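Local coordinates for protein succinate dehydrogenase subunit B (Mycolicibacterium smegmatis MC2 51, PDB 6LUM) that carries three iron-sulfur clusters and probably relays electrons from the flavin-bearing subunit of succinate dehydrogenase toward the quinone site in the membrane subunits, at residues 26-31 against 115-120; 30-35 against 44-49; 192-197 against 221-226; 226-231 against 252-257. All coordinates share one frame; numbering follows the deposited sequence.

Contact 1: residues 26-31 against 115-120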
# COMPACT_ATOMS: atom_id res chain seq x y z
N VAL J 26 38.50 -30.82 -32.22
CA VAL J 26 38.45 -29.46 -31.69
C VAL J 26 38.89 -29.44 -30.23
O VAL J 26 38.68 -30.40 -29.47
CB VAL J 26 37.03 -28.91 -31.85
CG1 VAL J 26 36.89 -27.54 -31.24
CG2 VAL J 26 36.66 -28.87 -33.31
N THR J 27 39.53 -28.35 -29.83
CA THR J 27 39.98 -28.14 -28.46
C THR J 27 39.06 -27.15 -27.77
O THR J 27 38.68 -26.14 -28.36
CB THR J 27 41.42 -27.62 -28.44
OG1 THR J 27 42.31 -28.67 -28.84
CG2 THR J 27 41.80 -27.16 -27.06
N LEU J 28 38.67 -27.46 -26.54
CA LEU J 28 37.89 -26.55 -25.71
C LEU J 28 38.77 -26.03 -24.59
O LEU J 28 39.67 -26.72 -24.12
CB LEU J 28 36.67 -27.25 -25.11
CG LEU J 28 35.79 -28.11 -26.01
CD1 LEU J 28 34.80 -28.85 -25.16
CD2 LEU J 28 35.07 -27.27 -27.03
N LYS J 29 38.51 -24.80 -24.16
CA LYS J 29 39.22 -24.18 -23.06
C LYS J 29 38.21 -23.76 -22.01
O LYS J 29 37.68 -22.65 -22.07
CB LYS J 29 40.04 -22.99 -23.53
CG LYS J 29 41.47 -23.31 -23.88
CD LYS J 29 42.22 -22.06 -24.24
CE LYS J 29 42.27 -21.10 -23.07
NZ LYS J 29 43.00 -19.86 -23.42
N ILE J 30 37.94 -24.61 -21.07
CA ILE J 30 36.96 -24.31 -20.04
C ILE J 30 37.64 -23.46 -18.99
O ILE J 30 38.86 -23.53 -18.83
CB ILE J 30 36.38 -25.59 -19.43
CG1 ILE J 30 35.95 -26.57 -20.52
CG2 ILE J 30 35.15 -25.27 -18.62
CD1 ILE J 30 34.86 -26.08 -21.36
N ALA J 31 36.88 -22.64 -18.29
CA ALA J 31 37.41 -21.84 -17.19
C ALA J 31 36.93 -22.47 -15.90
O ALA J 31 35.90 -22.09 -15.34
CB ALA J 31 36.97 -20.39 -17.31
N ILE J 115 38.13 -23.37 -28.86
CA ILE J 115 36.91 -22.69 -28.44
C ILE J 115 37.05 -22.35 -26.97
O ILE J 115 37.60 -23.14 -26.19
CB ILE J 115 35.67 -23.55 -28.71
CG1 ILE J 115 35.54 -23.79 -30.20
CG2 ILE J 115 34.42 -22.89 -28.19
CD1 ILE J 115 34.27 -24.41 -30.61
N THR J 116 36.57 -21.18 -26.58
CA THR J 116 36.78 -20.65 -25.25
C THR J 116 35.44 -20.50 -24.57
O THR J 116 34.60 -19.73 -25.02
CB THR J 116 37.50 -19.30 -25.32
OG1 THR J 116 38.77 -19.47 -25.96
CG2 THR J 116 37.70 -18.74 -23.96
N ILE J 117 35.23 -21.24 -23.48
CA ILE J 117 33.96 -21.30 -22.79
C ILE J 117 34.17 -20.82 -21.37
O ILE J 117 35.18 -21.15 -20.75
CB ILE J 117 33.38 -22.72 -22.82
CG1 ILE J 117 33.47 -23.28 -24.23
CG2 ILE J 117 31.93 -22.72 -22.42
CD1 ILE J 117 33.34 -24.74 -24.29
N GLU J 118 33.23 -20.05 -20.85
CA GLU J 118 33.34 -19.54 -19.49
C GLU J 118 31.99 -18.99 -19.07
O GLU J 118 31.16 -18.67 -19.92
CB GLU J 118 34.44 -18.48 -19.39
CG GLU J 118 34.30 -17.39 -20.39
CD GLU J 118 35.51 -16.51 -20.43
OE1 GLU J 118 36.40 -16.69 -19.58
OE2 GLU J 118 35.59 -15.67 -21.35
N PRO J 119 31.72 -18.88 -17.77
CA PRO J 119 30.40 -18.45 -17.33
C PRO J 119 30.07 -17.04 -17.78
O PRO J 119 30.93 -16.27 -18.20
CB PRO J 119 30.51 -18.52 -15.80
CG PRO J 119 31.93 -18.54 -15.52
CD PRO J 119 32.56 -19.26 -16.63
N ILE J 120 28.78 -16.71 -17.71
CA ILE J 120 28.36 -15.37 -18.04
C ILE J 120 28.82 -14.41 -16.96
O ILE J 120 29.03 -14.79 -15.80
CB ILE J 120 26.83 -15.30 -18.24
CG1 ILE J 120 26.10 -15.92 -17.07
CG2 ILE J 120 26.45 -16.02 -19.50
CD1 ILE J 120 24.61 -16.00 -17.26

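Contact 2: residues 30-35 against 44-49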
# COMPACT_ATOMS: atom_id res chain seq x y z
N ILE J 30 37.94 -24.61 -21.07
CA ILE J 30 36.96 -24.31 -20.04
C ILE J 30 37.64 -23.46 -18.99
O ILE J 30 38.86 -23.53 -18.83
CB ILE J 30 36.38 -25.59 -19.43
CG1 ILE J 30 35.95 -26.57 -20.52
CG2 ILE J 30 35.15 -25.27 -18.62
CD1 ILE J 30 34.86 -26.08 -21.36
N ALA J 31 36.88 -22.64 -18.29
CA ALA J 31 37.41 -21.84 -17.19
C ALA J 31 36.93 -22.47 -15.90
O ALA J 31 35.90 -22.09 -15.34
CB ALA J 31 36.97 -20.39 -17.31
N ARG J 32 37.69 -23.44 -15.40
CA ARG J 32 37.27 -24.21 -14.25
C ARG J 32 37.43 -23.40 -12.97
O ARG J 32 38.33 -22.57 -12.84
CB ARG J 32 38.08 -25.50 -14.14
CG ARG J 32 38.27 -26.22 -15.45
CD ARG J 32 37.00 -26.94 -15.87
NE ARG J 32 36.46 -27.75 -14.79
CZ ARG J 32 36.87 -28.98 -14.52
NH1 ARG J 32 37.81 -29.55 -15.25
NH2 ARG J 32 36.33 -29.65 -13.52
N PHE J 33 36.54 -23.66 -12.02
CA PHE J 33 36.56 -23.03 -10.71
C PHE J 33 35.84 -23.95 -9.75
O PHE J 33 34.64 -24.16 -9.88
CB PHE J 33 35.89 -21.66 -10.74
CG PHE J 33 35.50 -21.15 -9.39
CD1 PHE J 33 36.41 -20.51 -8.58
CD2 PHE J 33 34.20 -21.28 -8.93
CE1 PHE J 33 36.04 -20.03 -7.34
CE2 PHE J 33 33.84 -20.81 -7.70
CZ PHE J 33 34.75 -20.18 -6.90
N ASN J 34 36.56 -24.50 -8.79
CA ASN J 34 35.99 -25.40 -7.80
C ASN J 34 35.64 -24.61 -6.56
O ASN J 34 36.49 -23.89 -6.04
CB ASN J 34 36.98 -26.50 -7.46
CG ASN J 34 36.32 -27.82 -7.15
OD1 ASN J 34 35.10 -27.91 -7.02
ND2 ASN J 34 37.12 -28.87 -7.06
N PRO J 35 34.42 -24.70 -6.05
CA PRO J 35 34.02 -23.80 -4.96
C PRO J 35 34.55 -24.22 -3.61
O PRO J 35 34.65 -23.38 -2.71
CB PRO J 35 32.49 -23.88 -5.00
CG PRO J 35 32.23 -25.23 -5.49
CD PRO J 35 33.30 -25.54 -6.49
N GLN J 44 41.43 -24.81 -18.34
CA GLN J 44 41.76 -26.21 -18.58
C GLN J 44 41.37 -26.55 -20.00
O GLN J 44 40.26 -26.24 -20.43
CB GLN J 44 41.06 -27.14 -17.59
CG GLN J 44 41.45 -28.59 -17.75
CD GLN J 44 41.68 -29.26 -16.42
OE1 GLN J 44 41.65 -28.61 -15.38
NE2 GLN J 44 41.91 -30.56 -16.45
N SER J 45 42.28 -27.19 -20.72
CA SER J 45 42.09 -27.46 -22.14
C SER J 45 41.82 -28.94 -22.36
O SER J 45 42.57 -29.79 -21.88
CB SER J 45 43.31 -27.03 -22.95
OG SER J 45 43.17 -27.38 -24.31
N PHE J 46 40.74 -29.23 -23.09
CA PHE J 46 40.33 -30.58 -23.44
C PHE J 46 40.34 -30.74 -24.95
O PHE J 46 40.17 -29.77 -25.69
CB PHE J 46 38.94 -30.88 -22.93
CG PHE J 46 38.78 -30.73 -21.46
CD1 PHE J 46 38.28 -29.57 -20.91
CD2 PHE J 46 39.13 -31.76 -20.61
CE1 PHE J 46 38.13 -29.44 -19.56
CE2 PHE J 46 38.98 -31.62 -19.26
CZ PHE J 46 38.48 -30.47 -18.73
N ARG J 47 40.51 -31.97 -25.41
CA ARG J 47 40.48 -32.27 -26.84
C ARG J 47 39.39 -33.28 -27.11
O ARG J 47 39.46 -34.42 -26.65
CB ARG J 47 41.83 -32.80 -27.32
CG ARG J 47 41.79 -33.33 -28.73
CD ARG J 47 43.18 -33.64 -29.22
NE ARG J 47 44.08 -32.52 -28.98
CZ ARG J 47 44.26 -31.52 -29.82
NH1 ARG J 47 45.10 -30.54 -29.52
NH2 ARG J 47 43.61 -31.50 -30.97
N VAL J 48 38.38 -32.87 -27.87
CA VAL J 48 37.20 -33.69 -28.12
C VAL J 48 36.94 -33.76 -29.61
O VAL J 48 37.29 -32.82 -30.34
CB VAL J 48 35.98 -33.13 -27.37
CG1 VAL J 48 36.25 -33.10 -25.90
CG2 VAL J 48 35.68 -31.75 -27.86
N PRO J 49 36.32 -34.82 -30.12
CA PRO J 49 36.01 -34.87 -31.55
C PRO J 49 34.74 -34.11 -31.87
O PRO J 49 33.80 -34.08 -31.08
CB PRO J 49 35.84 -36.37 -31.81
CG PRO J 49 35.33 -36.88 -30.54
CD PRO J 49 35.99 -36.09 -29.46

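Contact 3: residues 192-197 against 221-226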
# COMPACT_ATOMS: atom_id res chain seq x y z
N SER J 192 22.83 -0.54 -8.89
CA SER J 192 21.99 -1.69 -9.21
C SER J 192 21.07 -1.35 -10.37
O SER J 192 19.91 -1.00 -10.18
CB SER J 192 21.22 -2.14 -8.00
OG SER J 192 22.08 -2.67 -7.02
N TYR J 193 21.59 -1.48 -11.59
CA TYR J 193 20.76 -1.38 -12.77
C TYR J 193 19.82 -2.58 -12.82
O TYR J 193 20.22 -3.70 -12.50
CB TYR J 193 21.64 -1.34 -14.01
CG TYR J 193 20.96 -1.15 -15.33
CD1 TYR J 193 19.87 -0.34 -15.46
CD2 TYR J 193 21.43 -1.78 -16.45
CE1 TYR J 193 19.27 -0.17 -16.67
CE2 TYR J 193 20.84 -1.61 -17.65
CZ TYR J 193 19.76 -0.81 -17.75
OH TYR J 193 19.16 -0.66 -18.97
N PHE J 194 18.56 -2.34 -13.17
CA PHE J 194 17.62 -3.44 -13.31
C PHE J 194 18.10 -4.43 -14.36
O PHE J 194 18.39 -5.59 -14.05
CB PHE J 194 16.24 -2.91 -13.68
CG PHE J 194 15.40 -2.57 -12.51
CD1 PHE J 194 15.22 -3.48 -11.49
CD2 PHE J 194 14.78 -1.35 -12.42
CE1 PHE J 194 14.44 -3.17 -10.41
CE2 PHE J 194 14.01 -1.04 -11.34
CZ PHE J 194 13.84 -1.95 -10.33
N GLY J 195 18.18 -3.99 -15.60
CA GLY J 195 18.71 -4.81 -16.64
C GLY J 195 17.77 -4.89 -17.82
O GLY J 195 16.56 -4.65 -17.72
N PRO J 196 18.33 -5.24 -18.97
CA PRO J 196 17.49 -5.40 -20.16
C PRO J 196 16.35 -6.38 -19.97
O PRO J 196 15.26 -6.13 -20.48
CB PRO J 196 18.50 -5.91 -21.19
CG PRO J 196 19.78 -5.51 -20.70
CD PRO J 196 19.74 -5.46 -19.25
N ALA J 197 16.55 -7.48 -19.25
CA ALA J 197 15.53 -8.51 -19.17
C ALA J 197 14.38 -8.09 -18.28
O ALA J 197 13.22 -8.36 -18.60
CB ALA J 197 16.14 -9.80 -18.65
N LEU J 221 10.33 2.02 -12.91
CA LEU J 221 11.39 2.17 -13.90
C LEU J 221 11.89 3.60 -14.03
O LEU J 221 12.88 3.82 -14.73
CB LEU J 221 10.90 1.68 -15.26
CG LEU J 221 10.66 0.18 -15.38
CD1 LEU J 221 10.08 -0.15 -16.72
CD2 LEU J 221 11.93 -0.59 -15.16
N ASN J 222 11.25 4.56 -13.38
CA ASN J 222 11.62 5.97 -13.47
C ASN J 222 12.54 6.41 -12.34
O ASN J 222 12.52 7.57 -11.94
CB ASN J 222 10.36 6.84 -13.47
CG ASN J 222 10.59 8.20 -14.07
OD1 ASN J 222 11.72 8.64 -14.23
ND2 ASN J 222 9.51 8.89 -14.40
N GLU J 223 13.34 5.50 -11.80
CA GLU J 223 14.23 5.88 -10.72
C GLU J 223 15.63 6.11 -11.26
O GLU J 223 15.88 6.11 -12.46
CB GLU J 223 14.24 4.83 -9.62
CG GLU J 223 14.33 3.42 -10.12
CD GLU J 223 13.95 2.40 -9.07
OE1 GLU J 223 13.42 2.82 -8.02
OE2 GLU J 223 14.19 1.20 -9.28
N VAL J 224 16.57 6.31 -10.33
CA VAL J 224 17.95 6.59 -10.73
C VAL J 224 18.59 5.36 -11.36
O VAL J 224 19.43 5.49 -12.26
CB VAL J 224 18.76 7.08 -9.51
CG1 VAL J 224 18.83 6.01 -8.45
CG2 VAL J 224 20.15 7.50 -9.94
N ASP J 225 18.19 4.16 -10.93
CA ASP J 225 18.73 2.92 -11.46
C ASP J 225 17.70 2.19 -12.31
O ASP J 225 17.69 0.96 -12.36
CB ASP J 225 19.21 2.02 -10.33
CG ASP J 225 18.09 1.60 -9.43
OD1 ASP J 225 17.69 2.40 -8.57
OD2 ASP J 225 17.60 0.46 -9.57
N GLY J 226 16.84 2.93 -12.98
CA GLY J 226 15.82 2.35 -13.81
C GLY J 226 16.21 2.38 -15.26
O GLY J 226 17.27 1.86 -15.62

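Contact 4: residues 226-231 against 252-257. With F3S (Fe3-s4 cluster), chain B; HEM (protoporphyrin IX containing Fe), chain C.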
# COMPACT_ATOMS: atom_id res chain seq x y z
N GLY J 226 16.84 2.93 -12.98
CA GLY J 226 15.82 2.35 -13.81
C GLY J 226 16.21 2.38 -15.26
O GLY J 226 17.27 1.86 -15.62
N VAL J 227 15.39 3.00 -16.09
CA VAL J 227 15.58 2.89 -17.53
C VAL J 227 16.50 3.97 -18.07
O VAL J 227 16.90 3.90 -19.24
CB VAL J 227 14.20 2.91 -18.22
CG1 VAL J 227 13.66 4.30 -18.30
CG2 VAL J 227 14.25 2.24 -19.55
N TRP J 228 16.86 4.95 -17.26
CA TRP J 228 17.71 6.06 -17.69
C TRP J 228 19.19 5.75 -17.61
O TRP J 228 20.00 6.59 -17.97
CB TRP J 228 17.42 7.31 -16.86
CG TRP J 228 15.99 7.68 -16.79
CD1 TRP J 228 15.23 7.72 -15.69
CD2 TRP J 228 15.16 8.08 -17.87
NE1 TRP J 228 13.96 8.11 -16.00
CE2 TRP J 228 13.89 8.33 -17.35
CE3 TRP J 228 15.35 8.23 -19.24
CZ2 TRP J 228 12.84 8.74 -18.13
CZ3 TRP J 228 14.30 8.63 -20.01
CH2 TRP J 228 13.07 8.88 -19.46
N ARG J 229 19.56 4.57 -17.12
CA ARG J 229 20.94 4.13 -17.07
C ARG J 229 21.36 3.36 -18.31
O ARG J 229 22.51 2.94 -18.40
CB ARG J 229 21.18 3.27 -15.85
CG ARG J 229 21.03 3.99 -14.56
CD ARG J 229 21.71 3.27 -13.43
NE ARG J 229 23.11 3.02 -13.71
CZ ARG J 229 23.94 2.46 -12.84
NH1 ARG J 229 23.50 2.08 -11.66
NH2 ARG J 229 25.21 2.26 -13.16
N CYS J 230 20.46 3.15 -19.25
CA CYS J 230 20.84 2.52 -20.50
C CYS J 230 21.67 3.49 -21.31
O CYS J 230 21.21 4.59 -21.63
CB CYS J 230 19.60 2.09 -21.27
SG CYS J 230 19.92 1.28 -22.82
N ARG J 231 22.89 3.10 -21.64
CA ARG J 231 23.78 3.92 -22.46
C ARG J 231 23.65 3.60 -23.93
O ARG J 231 24.59 3.85 -24.69
CB ARG J 231 25.21 3.76 -21.99
CG ARG J 231 25.44 4.23 -20.57
CD ARG J 231 25.69 5.72 -20.50
NE ARG J 231 24.47 6.50 -20.62
CZ ARG J 231 23.72 6.87 -19.59
NH1 ARG J 231 24.08 6.55 -18.37
NH2 ARG J 231 22.62 7.57 -19.80
N GLU J 252 11.03 2.18 -26.17
CA GLU J 252 9.61 2.43 -26.05
C GLU J 252 9.22 2.75 -24.62
O GLU J 252 8.33 3.57 -24.39
CB GLU J 252 8.82 1.24 -26.55
CG GLU J 252 9.02 0.96 -28.00
CD GLU J 252 8.06 -0.07 -28.53
OE1 GLU J 252 7.01 -0.28 -27.89
OE2 GLU J 252 8.35 -0.68 -29.58
N VAL J 253 9.87 2.13 -23.64
CA VAL J 253 9.60 2.51 -22.26
C VAL J 253 10.09 3.93 -21.97
O VAL J 253 9.43 4.71 -21.28
CB VAL J 253 10.21 1.49 -21.28
CG1 VAL J 253 10.00 1.95 -19.87
CG2 VAL J 253 9.58 0.14 -21.49
N LYS J 254 11.25 4.29 -22.51
CA LYS J 254 11.75 5.65 -22.35
C LYS J 254 10.79 6.67 -22.94
O LYS J 254 10.54 7.72 -22.35
CB LYS J 254 13.11 5.80 -23.00
CG LYS J 254 14.28 5.53 -22.11
CD LYS J 254 15.47 5.23 -22.96
CE LYS J 254 16.71 5.15 -22.14
NZ LYS J 254 17.86 4.91 -23.04
N ARG J 255 10.26 6.39 -24.13
CA ARG J 255 9.36 7.33 -24.77
C ARG J 255 8.01 7.38 -24.08
O ARG J 255 7.37 8.43 -24.07
CB ARG J 255 9.21 6.99 -26.24
CG ARG J 255 10.40 7.40 -27.04
CD ARG J 255 10.43 6.71 -28.35
NE ARG J 255 9.24 6.98 -29.12
CZ ARG J 255 9.10 8.01 -29.94
NH1 ARG J 255 10.09 8.86 -30.09
NH2 ARG J 255 7.98 8.19 -30.61
N ALA J 256 7.56 6.26 -23.51
CA ALA J 256 6.36 6.29 -22.68
C ALA J 256 6.56 7.09 -21.41
O ALA J 256 5.59 7.57 -20.84
CB ALA J 256 5.94 4.88 -22.33
N LEU J 257 7.80 7.21 -20.93
CA LEU J 257 8.05 8.09 -19.79
C LEU J 257 8.22 9.54 -20.20
O LEU J 257 7.90 10.44 -19.42
CB LEU J 257 9.28 7.61 -19.02
CG LEU J 257 9.08 6.47 -18.04
CD1 LEU J 257 10.40 5.96 -17.59
CD2 LEU J 257 8.29 6.95 -16.87
FE1 F3S B . 23.03 -2.42 -21.79
FE3 F3S B . 21.33 -0.25 -23.07
FE4 F3S B . 21.29 -3.05 -24.18
S1 F3S B . 22.99 -0.23 -21.61
S2 F3S B . 23.07 -4.00 -23.30
S3 F3S B . 20.90 -2.20 -22.21
S4 F3S B . 20.70 -1.09 -25.00
CHA HEM C . 27.42 12.72 -23.11
CHB HEM C . 30.87 15.94 -22.29
CHC HEM C . 29.73 17.92 -26.52
CHD HEM C . 26.10 14.88 -27.24
C1A HEM C . 28.52 13.35 -22.58
C2A HEM C . 29.34 12.87 -21.50
C3A HEM C . 30.28 13.76 -21.28
C4A HEM C . 30.10 14.83 -22.20
CMA HEM C . 31.39 13.69 -20.23
CAA HEM C . 29.16 11.55 -20.74
CBA HEM C . 29.44 10.38 -21.66
CGA HEM C . 28.84 9.17 -21.03
O1A HEM C . 29.08 8.06 -21.55
O2A HEM C . 28.12 9.31 -20.03
C1B HEM C . 30.78 16.80 -23.33
C2B HEM C . 31.40 18.09 -23.39
C3B HEM C . 31.07 18.60 -24.57
C4B HEM C . 30.24 17.69 -25.27
CMB HEM C . 32.27 18.65 -22.25
CAB HEM C . 31.41 19.94 -25.22
CBB HEM C . 31.87 20.92 -24.46
C1C HEM C . 28.69 17.27 -27.10
C2C HEM C . 28.17 17.54 -28.39
C3C HEM C . 27.16 16.72 -28.61
C4C HEM C . 27.01 15.87 -27.45
CMC HEM C . 28.69 18.61 -29.36
CAC HEM C . 26.35 16.72 -29.92
CBC HEM C . 25.22 16.04 -30.07
C1D HEM C . 26.09 14.08 -26.13
C2D HEM C . 25.06 13.16 -25.74
C3D HEM C . 25.44 12.59 -24.61
C4D HEM C . 26.72 13.10 -24.23
CMD HEM C . 23.74 12.89 -26.49
CAD HEM C . 24.66 11.54 -23.82
CBD HEM C . 25.35 10.22 -24.07
CGD HEM C . 24.61 9.16 -23.33
O1D HEM C . 23.76 9.54 -22.49
O2D HEM C . 24.87 7.96 -23.57
NA HEM C . 29.01 14.56 -23.00
NB HEM C . 30.07 16.58 -24.48
NC HEM C . 27.97 16.24 -26.54
ND HEM C . 27.09 14.02 -25.18
FE HEM C . 28.49 15.41 -24.76

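Contact 1: residues 26-31 against 115-120
I115 and I117 pack against L28 and I30 where strands 27-31 and 115-118 run side by side in the same direction. They are the central parallel pair of a beta-grasp sheet, the fold of 2Fe-2S ferredoxins, in which the first strand lies beside the last. Their short axes come within 4.7 Å and diverge by 22°.

The tight part is the surface that carries L28, I30 and I117, and helix 56-67 covers it through L56, L60 and V63. CD1 of I30 sits 3.6 Å from CD1 of I117, with the two side chains alongside and pointing the same way. In I117, CG1 is anti to the carbonyl carbon (chi1 -47°), which carries its CD1 toward the I30 methyl. CD2 of L28 fills the notch between two partners, 4.1 Å from both CB of I115 and CD1 of I117. At the start of the pairing V26 extends this apolar row, its CG1 lying against both CG1 and CD1 of I115.

The other surface is looser and partly open to solvent. There the side chains of K29 and T116 come no nearer than 4.5 Å, from CB to OG1, and the lysine chain bends at chi3 (62°) to lead its amine away; K29 makes a cation-pi contact with W43, which T116 and E118 also touch.

Between the two surfaces runs the backbone ladder. I115 N donates to T27 O at 2.9 Å, K29 N to I115 O at 2.8 Å, and I117 N to K29 O at 3.2 Å.

Contact 2: residues 30-35 against 44-49
I30 and Q44 are joined by backbone hydrogen bonds in both directions: I30 N donates to Q44 O and Q44 N to I30 O, each at 2.9 Å. That makes them an antiparallel hydrogen-bonded pair. The strands then splay, since the segments 30-32 and 44-47 run at 137° to each other, and what lies beyond the pair is side-chain contact.

The apolar part is small. CG1 of I30 meets the F46 ring at its edge, 3.7 Å from CE1, with the two side chains crossing at about a right angle. CG of R32 rests 3.6 Å from CB of Q44.

The polar part centres on R32, whose chain folds at chi2 (-75°) and chi3 and brings NH1 to the rim of F46. Because NH1 lies in the ring plane, 3.7 Å from CZ, the two groups do not stack; their planes are 35° apart. OE1 of Q44 stays 4.0 Å from NH1 of R32. The strong partner of NH1 is D68, which takes it in a salt bridge and also touches F46. A leucine in place of R32 would lack the guanidinium and would probably leave the D68 carboxylate without its positive mate and the CZ edge of F46 without its neighbour.

Strands 27-32 and 42-47 form the beta hairpin that opens the beta-grasp domain, with 42-47 as the edge strand of its sheet within this chain.

Contact 3: residues 192-197 against 221-226
F194 reaches into the bend made by residues 221-226 and touches four of them. OE2 of E223 approaches the far end of the ring, 3.0 Å from CE2, with carboxylate and ring planes only 17° apart although the two side chains cross at about a right angle. OD2 of D225 stands over one face of the ring, 4.3 Å above its plane and displaced toward the rim. CD2 of L221 lies 4.0 Å from CD2 of F194, and CA of G226 is near the same ring carbon. Next to it, Y193 offers an edge: G226 O lies in the plane of the phenol ring, 3.0 Å from CE1. CB of Y193 points away from 221-226, but with CG anti to the backbone N (chi1 -177°) the ring swings round so that its CD1-CE1 edge faces back.

One step out, the backbone sets these groups in place. A type I turn from E223 to G226 shapes the bend, closed by a weak bond from G226 N to E223 O. A side chain at G226 would run into L221 O. G195 places its N over the centre of the Y193 ring, 3.8 Å above it. It is also the N-cap of helix 196-206, with backbone angles that call for glycine. L221 packs on I199, A202 and I206 of that helix, while E223 touches P37 of subunit D.

Y193 and P196 both line the 3Fe-4S cluster pocket, and Y193 also touches the pocket cysteines C184 and C230; the contact thus forms part of the cluster's surround in the helical ferredoxin-like domain.

Contact 4: residues 226-231 against 252-257
The 3Fe-4S pocket is backed here by helix 246-258: K254 lies across residues 227-230, the last of which, C230, binds iron FE3 through SG at 2.1 Å. The lysine chain is extended beyond CG. It passes W228 with CG 3.7 Å from CZ3, brings CE to 3.2 Å from V227 O, and ends with NZ 3.6 Å from C230 O. D98 of subunit C is a long, weak ion partner for that amine.

In this helical ferredoxin-like domain the cluster-binding loop is held to the helix by apolar side chains. CD1 of L257 meets both V227 CG1 and W228 CZ2 at 3.7 Å, and CG1 of V227 also sits over the centre of the indole, 4.1 Å above its plane. NE1 of W228 is hydrogen-bonded to N222, and W48 of subunit D meets the indole obliquely. An alanine in place of W228 would remove the indole, which would probably leave N222 OD1 without its donor and open a gap between V227, L257 and W48 of subunit D.

Beyond C230, R231 bends at chi2 and chi3 toward the haem propionate. NE donates weakly to O2D at 3.3 Å, while NH2 makes another weak bond to W228 O.

How the contacts relate
The contacts fall into two pairs, one in each cluster domain. Contacts 1 and 2 share I30 and A31, with centres 7 Å apart, and strand 27-32 joins them; L28 N and F46 O, 2.9 Å apart, probably bond between them. Contacts 3 and 4 meet at G226, with centres 9 Å apart, and L221 O and V227 N, 3.0 Å apart, probably bond. Between contacts 1 and 3 the nearest atoms are about 11 Å apart, while the centres of contacts 2 and 4 are about 40 Å apart. The I117 side chain is about 12 Å from the 2Fe-2S cluster; contacts 3 and 4 border the 3Fe-4S cluster directly, and contact 4 also reaches the haem.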